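Local coordinates for N-acetyl-beta-D glucosaminidase (Rhizomucor miehei CAU432, PDB 4ZM6), which pairs a glycoside hydrolase family 3 beta-N-acetylglucosaminidase with a GCN5-related region that binds acetyl-CoA and probably acts as a glucosamine N-acetyltransferase, at residues T435-Q440 / V465-K470; A453-N456 / F460-R463. All blocks are in the same frame, centred on the assembly; numbering follows the deposited sequence.

Contact 1 of 2, residues T435-Q440 / V465-K470; sequences TPDLSQ and VQQAQK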
ATOM      1  N   THR A 435      -2.607  45.578 -26.888  1.00 72.69           N
ATOM      2  CA  THR A 435      -3.862  45.548 -27.641  1.00 70.90           C
ATOM      3  C   THR A 435      -4.849  46.623 -27.176  1.00 70.88           C
ATOM      4  O   THR A 435      -5.218  46.663 -26.002  1.00 68.87           O
ATOM      5  CB  THR A 435      -4.546  44.169 -27.543  1.00 70.16           C
ATOM      6  OG1 THR A 435      -3.577  43.145 -27.784  1.00 72.63           O
ATOM      7  CG2 THR A 435      -5.661  44.031 -28.566  1.00 68.48           C
ATOM      8  N   PRO A 436      -5.263  47.512 -28.100  1.00 71.66           N
ATOM      9  CA  PRO A 436      -6.288  48.514 -27.813  1.00 70.16           C
ATOM     10  C   PRO A 436      -7.576  47.917 -27.259  1.00 69.58           C
ATOM     11  O   PRO A 436      -7.862  46.744 -27.488  1.00 71.04           O
ATOM     12  CB  PRO A 436      -6.546  49.144 -29.181  1.00 70.52           C
ATOM     13  CG  PRO A 436      -5.240  49.025 -29.888  1.00 71.02           C
ATOM     14  CD  PRO A 436      -4.628  47.740 -29.414  1.00 71.25           C
ATOM     15  N   ASP A 437      -8.347  48.738 -26.553  1.00 69.20           N
ATOM     16  CA  ASP A 437      -9.557  48.293 -25.864  1.00 68.00           C
ATOM     17  C   ASP A 437     -10.591  47.665 -26.815  1.00 70.33           C
ATOM     18  O   ASP A 437     -11.009  48.284 -27.793  1.00 71.84           O
ATOM     19  CB  ASP A 437     -10.185  49.466 -25.111  1.00 66.50           C
ATOM     20  CG  ASP A 437     -11.311  49.034 -24.198  1.00 67.07           C
ATOM     21  OD1 ASP A 437     -11.071  48.172 -23.325  1.00 66.97           O
ATOM     22  OD2 ASP A 437     -12.433  49.557 -24.357  1.00 65.96           O
ATOM     23  N   LEU A 438     -11.009  46.442 -26.497  1.00 70.30           N
ATOM     24  CA  LEU A 438     -11.887  45.652 -27.356  1.00 69.95           C
ATOM     25  C   LEU A 438     -13.318  45.562 -26.833  1.00 71.28           C
ATOM     26  O   LEU A 438     -14.126  44.797 -27.365  1.00 71.20           O
ATOM     27  CB  LEU A 438     -11.307  44.246 -27.507  1.00 69.62           C
ATOM     28  CG  LEU A 438     -10.042  44.201 -28.365  1.00 70.62           C
ATOM     29  CD1 LEU A 438      -9.082  43.127 -27.884  1.00 70.77           C
ATOM     30  CD2 LEU A 438     -10.402  43.998 -29.827  1.00 71.70           C
ATOM     31  N   SER A 439     -13.636  46.347 -25.807  1.00 72.60           N
ATOM     32  CA  SER A 439     -14.965  46.325 -25.197  1.00 74.27           C
ATOM     33  C   SER A 439     -16.074  46.198 -26.233  1.00 75.48           C
ATOM     34  O   SER A 439     -16.861  45.260 -26.181  1.00 80.17           O
ATOM     35  CB  SER A 439     -15.196  47.589 -24.366  1.00 74.92           C
ATOM     36  OG  SER A 439     -14.184  47.741 -23.389  1.00 76.24           O
ATOM     37  N   GLN A 440     -16.104  47.127 -27.186  1.00 79.13           N
ATOM     38  CA  GLN A 440     -17.200  47.230 -28.163  1.00 79.75           C
ATOM     39  C   GLN A 440     -17.433  45.946 -28.965  1.00 74.88           C
ATOM     40  O   GLN A 440     -18.572  45.600 -29.269  1.00 71.42           O
ATOM     41  CB  GLN A 440     -16.952  48.410 -29.114  1.00 83.55           C
ATOM     42  CG  GLN A 440     -18.085  48.664 -30.100  1.00 87.31           C
ATOM     43  CD  GLN A 440     -18.038  50.036 -30.763  1.00 91.07           C
ATOM     44  OE1 GLN A 440     -18.875  50.350 -31.612  1.00 93.47           O
ATOM     45  NE2 GLN A 440     -17.066  50.858 -30.380  1.00 90.90           N
ATOM     46  N   VAL A 465      -9.952  38.522 -19.544  1.00 51.06           N
ATOM     47  CA  VAL A 465     -11.035  37.614 -19.177  1.00 51.59           C
ATOM     48  C   VAL A 465     -12.014  38.276 -18.202  1.00 52.13           C
ATOM     49  O   VAL A 465     -13.226  38.103 -18.331  1.00 50.49           O
ATOM     50  CB  VAL A 465     -10.484  36.292 -18.584  1.00 53.16           C
ATOM     51  CG1 VAL A 465     -11.598  35.437 -17.992  1.00 54.07           C
ATOM     52  CG2 VAL A 465      -9.731  35.497 -19.644  1.00 52.56           C
ATOM     53  N   GLN A 466     -11.486  39.018 -17.229  1.00 55.20           N
ATOM     54  CA  GLN A 466     -12.314  39.763 -16.270  1.00 56.30           C
ATOM     55  C   GLN A 466     -13.128  40.845 -16.959  1.00 58.44           C
ATOM     56  O   GLN A 466     -14.279  41.091 -16.590  1.00 58.43           O
ATOM     57  CB  GLN A 466     -11.445  40.423 -15.203  1.00 57.50           C
ATOM     58  CG  GLN A 466     -10.937  39.475 -14.136  1.00 59.84           C
ATOM     59  CD  GLN A 466      -9.905  40.118 -13.225  1.00 62.37           C
ATOM     60  OE1 GLN A 466      -9.167  41.024 -13.630  1.00 62.25           O
ATOM     61  NE2 GLN A 466      -9.843  39.647 -11.986  1.00 63.00           N
ATOM     62  N   GLN A 467     -12.513  41.502 -17.939  1.00 59.56           N
ATOM     63  CA  GLN A 467     -13.194  42.515 -18.734  1.00 63.49           C
ATOM     64  C   GLN A 467     -14.359  41.874 -19.485  1.00 63.15           C
ATOM     65  O   GLN A 467     -15.503  42.302 -19.348  1.00 63.51           O
ATOM     66  CB  GLN A 467     -12.215  43.174 -19.719  1.00 66.73           C
ATOM     67  CG  GLN A 467     -12.792  44.343 -20.515  1.00 69.90           C
ATOM     68  CD  GLN A 467     -11.852  44.883 -21.588  1.00 72.57           C
ATOM     69  OE1 GLN A 467     -12.232  45.760 -22.372  1.00 74.53           O
ATOM     70  NE2 GLN A 467     -10.626  44.367 -21.633  1.00 71.76           N
ATOM     71  N   ALA A 468     -14.054  40.835 -20.259  1.00 63.07           N
ATOM     72  CA  ALA A 468     -15.052  40.154 -21.084  1.00 64.11           C
ATOM     73  C   ALA A 468     -16.181  39.544 -20.255  1.00 65.25           C
ATOM     74  O   ALA A 468     -17.325  39.498 -20.701  1.00 69.03           O
ATOM     75  CB  ALA A 468     -14.387  39.083 -21.935  1.00 63.58           C
ATOM     76  N   GLN A 469     -15.855  39.075 -19.057  1.00 65.36           N
ATOM     77  CA  GLN A 469     -16.856  38.564 -18.121  1.00 66.85           C
ATOM     78  C   GLN A 469     -17.948  39.605 -17.841  1.00 65.84           C
ATOM     79  O   GLN A 469     -19.121  39.261 -17.730  1.00 66.01           O
ATOM     80  CB  GLN A 469     -16.169  38.104 -16.820  1.00 70.28           C
ATOM     81  CG  GLN A 469     -17.047  38.013 -15.572  1.00 72.65           C
ATOM     82  CD  GLN A 469     -18.095  36.914 -15.617  1.00 75.24           C
ATOM     83  OE1 GLN A 469     -18.896  36.784 -14.693  1.00 76.90           O
ATOM     84  NE2 GLN A 469     -18.096  36.114 -16.681  1.00 78.24           N
ATOM     85  N   LYS A 470     -17.554  40.873 -17.729  1.00 66.84           N
ATOM     86  CA  LYS A 470     -18.502  41.956 -17.459  1.00 66.97           C
ATOM     87  C   LYS A 470     -19.373  42.288 -18.663  1.00 65.16           C
ATOM     88  O   LYS A 470     -20.523  42.682 -18.497  1.00 68.43           O
ATOM     89  CB  LYS A 470     -17.768  43.226 -17.010  1.00 68.83           C
ATOM     90  CG  LYS A 470     -17.174  43.146 -15.614  1.00 70.80           C
ATOM     91  CD  LYS A 470     -16.410  44.414 -15.269  1.00 73.75           C
ATOM     92  CE  LYS A 470     -16.289  44.611 -13.763  1.00 76.47           C
ATOM     93  NZ  LYS A 470     -15.576  43.490 -13.086  1.00 76.99           N
TER

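Contact 2 of 2, residues A453-N456 / F460-R463; sequences ANAN and FQVR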
ATOM      1  N   ALA A 453      -3.491  31.042 -22.042  1.00 48.60           N
ATOM      2  CA  ALA A 453      -2.331  30.175 -21.980  1.00 49.36           C
ATOM      3  C   ALA A 453      -1.527  30.642 -20.774  1.00 51.48           C
ATOM      4  O   ALA A 453      -0.814  31.646 -20.850  1.00 52.95           O
ATOM      5  CB  ALA A 453      -1.521  30.291 -23.259  1.00 48.12           C
ATOM      6  N   ASN A 454      -1.686  29.928 -19.658  1.00 53.28           N
ATOM      7  CA  ASN A 454      -1.063  30.284 -18.377  1.00 52.16           C
ATOM      8  C   ASN A 454      -1.338  31.734 -17.966  1.00 53.03           C
ATOM      9  O   ASN A 454      -0.419  32.494 -17.653  1.00 52.90           O
ATOM     10  CB  ASN A 454       0.446  29.981 -18.397  1.00 51.16           C
ATOM     11  CG  ASN A 454       0.748  28.488 -18.352  1.00 51.48           C
ATOM     12  OD1 ASN A 454      -0.132  27.667 -18.098  1.00 52.98           O
ATOM     13  ND2 ASN A 454       2.005  28.130 -18.584  1.00 51.35           N
ATOM     14  N   ALA A 455      -2.616  32.113 -17.982  1.00 53.14           N
ATOM     15  CA  ALA A 455      -3.047  33.415 -17.478  1.00 52.98           C
ATOM     16  C   ALA A 455      -2.523  33.650 -16.061  1.00 55.71           C
ATOM     17  O   ALA A 455      -2.041  34.735 -15.749  1.00 55.74           O
ATOM     18  CB  ALA A 455      -4.565  33.524 -17.512  1.00 51.30           C
ATOM     19  N   ASN A 456      -2.582  32.617 -15.219  1.00 60.90           N
ATOM     20  CA  ASN A 456      -2.048  32.684 -13.846  1.00 63.18           C
ATOM     21  C   ASN A 456      -0.550  33.005 -13.746  1.00 63.33           C
ATOM     22  O   ASN A 456       0.006  32.993 -12.646  1.00 63.36           O
ATOM     23  CB  ASN A 456      -2.389  31.397 -13.050  1.00 64.78           C
ATOM     24  CG  ASN A 456      -1.519  30.184 -13.419  1.00 66.26           C
ATOM     25  OD1 ASN A 456      -1.543  29.169 -12.717  1.00 68.08           O
ATOM     26  ND2 ASN A 456      -0.762  30.277 -14.508  1.00 66.94           N
ATOM     27  N   PHE A 460      -2.040  40.210 -18.219  1.00 54.33           N
ATOM     28  CA  PHE A 460      -2.867  40.814 -19.283  1.00 54.69           C
ATOM     29  C   PHE A 460      -4.043  39.914 -19.680  1.00 53.66           C
ATOM     30  O   PHE A 460      -5.120  40.409 -20.025  1.00 52.92           O
ATOM     31  CB  PHE A 460      -2.025  41.244 -20.501  1.00 53.27           C
ATOM     32  CG  PHE A 460      -1.584  40.116 -21.392  1.00 52.34           C
ATOM     33  CD1 PHE A 460      -0.383  39.446 -21.154  1.00 51.65           C
ATOM     34  CD2 PHE A 460      -2.345  39.746 -22.493  1.00 51.28           C
ATOM     35  CE1 PHE A 460       0.040  38.418 -21.985  1.00 50.57           C
ATOM     36  CE2 PHE A 460      -1.929  38.715 -23.325  1.00 52.67           C
ATOM     37  CZ  PHE A 460      -0.733  38.051 -23.072  1.00 50.93           C
ATOM     38  N   GLN A 461      -3.830  38.601 -19.584  1.00 51.67           N
ATOM     39  CA  GLN A 461      -4.865  37.611 -19.862  1.00 49.98           C
ATOM     40  C   GLN A 461      -5.968  37.626 -18.810  1.00 48.67           C
ATOM     41  O   GLN A 461      -7.148  37.502 -19.137  1.00 46.28           O
ATOM     42  CB  GLN A 461      -4.260  36.207 -19.937  1.00 49.18           C
ATOM     43  CG  GLN A 461      -3.204  36.018 -21.014  1.00 48.76           C
ATOM     44  CD  GLN A 461      -2.679  34.597 -21.035  1.00 51.09           C
ATOM     45  OE1 GLN A 461      -3.442  33.647 -20.869  1.00 52.56           O
ATOM     46  NE2 GLN A 461      -1.371  34.440 -21.232  1.00 52.03           N
ATOM     47  N   VAL A 462      -5.583  37.770 -17.546  1.00 49.07           N
ATOM     48  CA  VAL A 462      -6.561  37.815 -16.464  1.00 50.24           C
ATOM     49  C   VAL A 462      -7.471  39.028 -16.617  1.00 51.97           C
ATOM     50  O   VAL A 462      -8.678  38.920 -16.406  1.00 52.45           O
ATOM     51  CB  VAL A 462      -5.893  37.832 -15.073  1.00 49.87           C
ATOM     52  CG1 VAL A 462      -6.935  38.042 -13.976  1.00 50.65           C
ATOM     53  CG2 VAL A 462      -5.128  36.534 -14.840  1.00 50.09           C
ATOM     54  N   ARG A 463      -6.893  40.171 -16.993  1.00 54.59           N
ATOM     55  CA  ARG A 463      -7.663  41.404 -17.199  1.00 54.69           C
ATOM     56  C   ARG A 463      -8.618  41.258 -18.384  1.00 52.19           C
ATOM     57  O   ARG A 463      -9.796  41.611 -18.292  1.00 49.21           O
ATOM     58  CB  ARG A 463      -6.731  42.597 -17.422  1.00 58.14           C
ATOM     59  CG  ARG A 463      -5.850  42.939 -16.228  1.00 59.95           C
ATOM     60  CD  ARG A 463      -5.065  44.225 -16.455  1.00 61.90           C
ATOM     61  NE  ARG A 463      -3.780  44.192 -15.748  1.00 64.72           N
ATOM     62  CZ  ARG A 463      -2.589  43.957 -16.306  1.00 65.01           C
ATOM     63  NH1 ARG A 463      -2.455  43.762 -17.617  1.00 63.48           N
ATOM     64  NH2 ARG A 463      -1.504  43.939 -15.536  1.00 67.41           N
TER

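Contact 1 of 2, residues T435-Q440 / V465-K470
Ser439, the first residue of helix 439-444, passes helix 459-471 with its CA 7.4 Å from the CA of Ala468, too far for the backbones to touch, and the long side chain of Gln467 bridges the gap. Its CG stands anti to the backbone N (chi1 -175°) and the chain runs on fully extended, which carries the amide across to the turn ahead of helix 439-444. There the atom modelled as Gln467 OE1 lies 2.8 Å from Asp437 OD1 and 3.0 Å from Ser439 OG. Amide and carboxylate planes are nearly parallel, 4° apart. Both helices lie in crossovers of a six-stranded mixed sheet: 459-471 joins adjacent parallel strands 447-452 and 475-479, whereas 439-444 links 426-431 to 447-452, with strand 392-397 between them. Val465 and Ala468 rest on Ile450 of strand 447-452, while Gln467 reaches over to the start of helix 439-444 and the loop ahead of it. On that side Ser439 OG donates a hydrogen bond of 2.7 Å to Asp437 OD2, meeting it on the syn side and 24° out of the carboxylate plane. This bond spans Leu438, the N-cap residue, and holds the carboxylate beside the first turn, where the helix end would probably stabilise its negative charge.

Contact 2 of 2, residues A453-N456 / F460-R463
The loop leaving strand 447-452 folds back on the helix that follows it, and Ala453 and Gln461 make the polar part of this buried contact between the loop and helix 459-471. Ala453 N donates to Gln461 OE1 over 2.9 Å, and Gln461 NE2 donates to Ala453 O, also over 2.9 Å. One primary amide therefore takes both backbone polar groups of a single residue, and this two-point grip fixes the rotation of the amide. The fit is not flat: Ala453 O lies close to the amide plane of Gln461, but NE2 sits above the carbonyl plane of Ala453, 41° out of it. Gln461 CG is anti to its own carbonyl carbon (chi1 -60°) and the chain is straight beyond it, a shape that sends the amide off the helix toward the loop. Ala455 CB packs against Gln461 CB at 3.6 Å and lies beside OE1 of the same side chain; separately, it makes an apolar touch with Val462 CG2 at 4.1 Å. Gln461 CG also lies 3.7 Å above one face of the Phe460 ring, toward its rim. The loop has other anchors too: Asn454 OD1 accepts a hydrogen bond from Asn482 N, and Ala455 N donates to Asp485 OD2. This is the strand-to-helix turn of a beta-alpha-beta crossover, here running from strand 447-452 through helix 459-471 to the adjacent parallel strand 475-479.

Following the chain from the N terminus, strand 426-431 leads into 435-440 and helix 439-444; strand 447-452, the loop with 453-456 and helix 459-471 come next. Contact 1 closes a loop of 24 residues, from the start of helix 439-444 and the loop ahead of it to the later turns of helix 459-471, and so ties together two consecutive crossovers of the sheet. Contact 2 is nested inside it and closes only the three residues 457-459, joining the loop after strand 447-452 to the first turns of the same helix. The two do not cross. With centres 13 Å apart, they engage successive parts of helix 459-471: contact 2 in the buried interior, contact 1 at the surface.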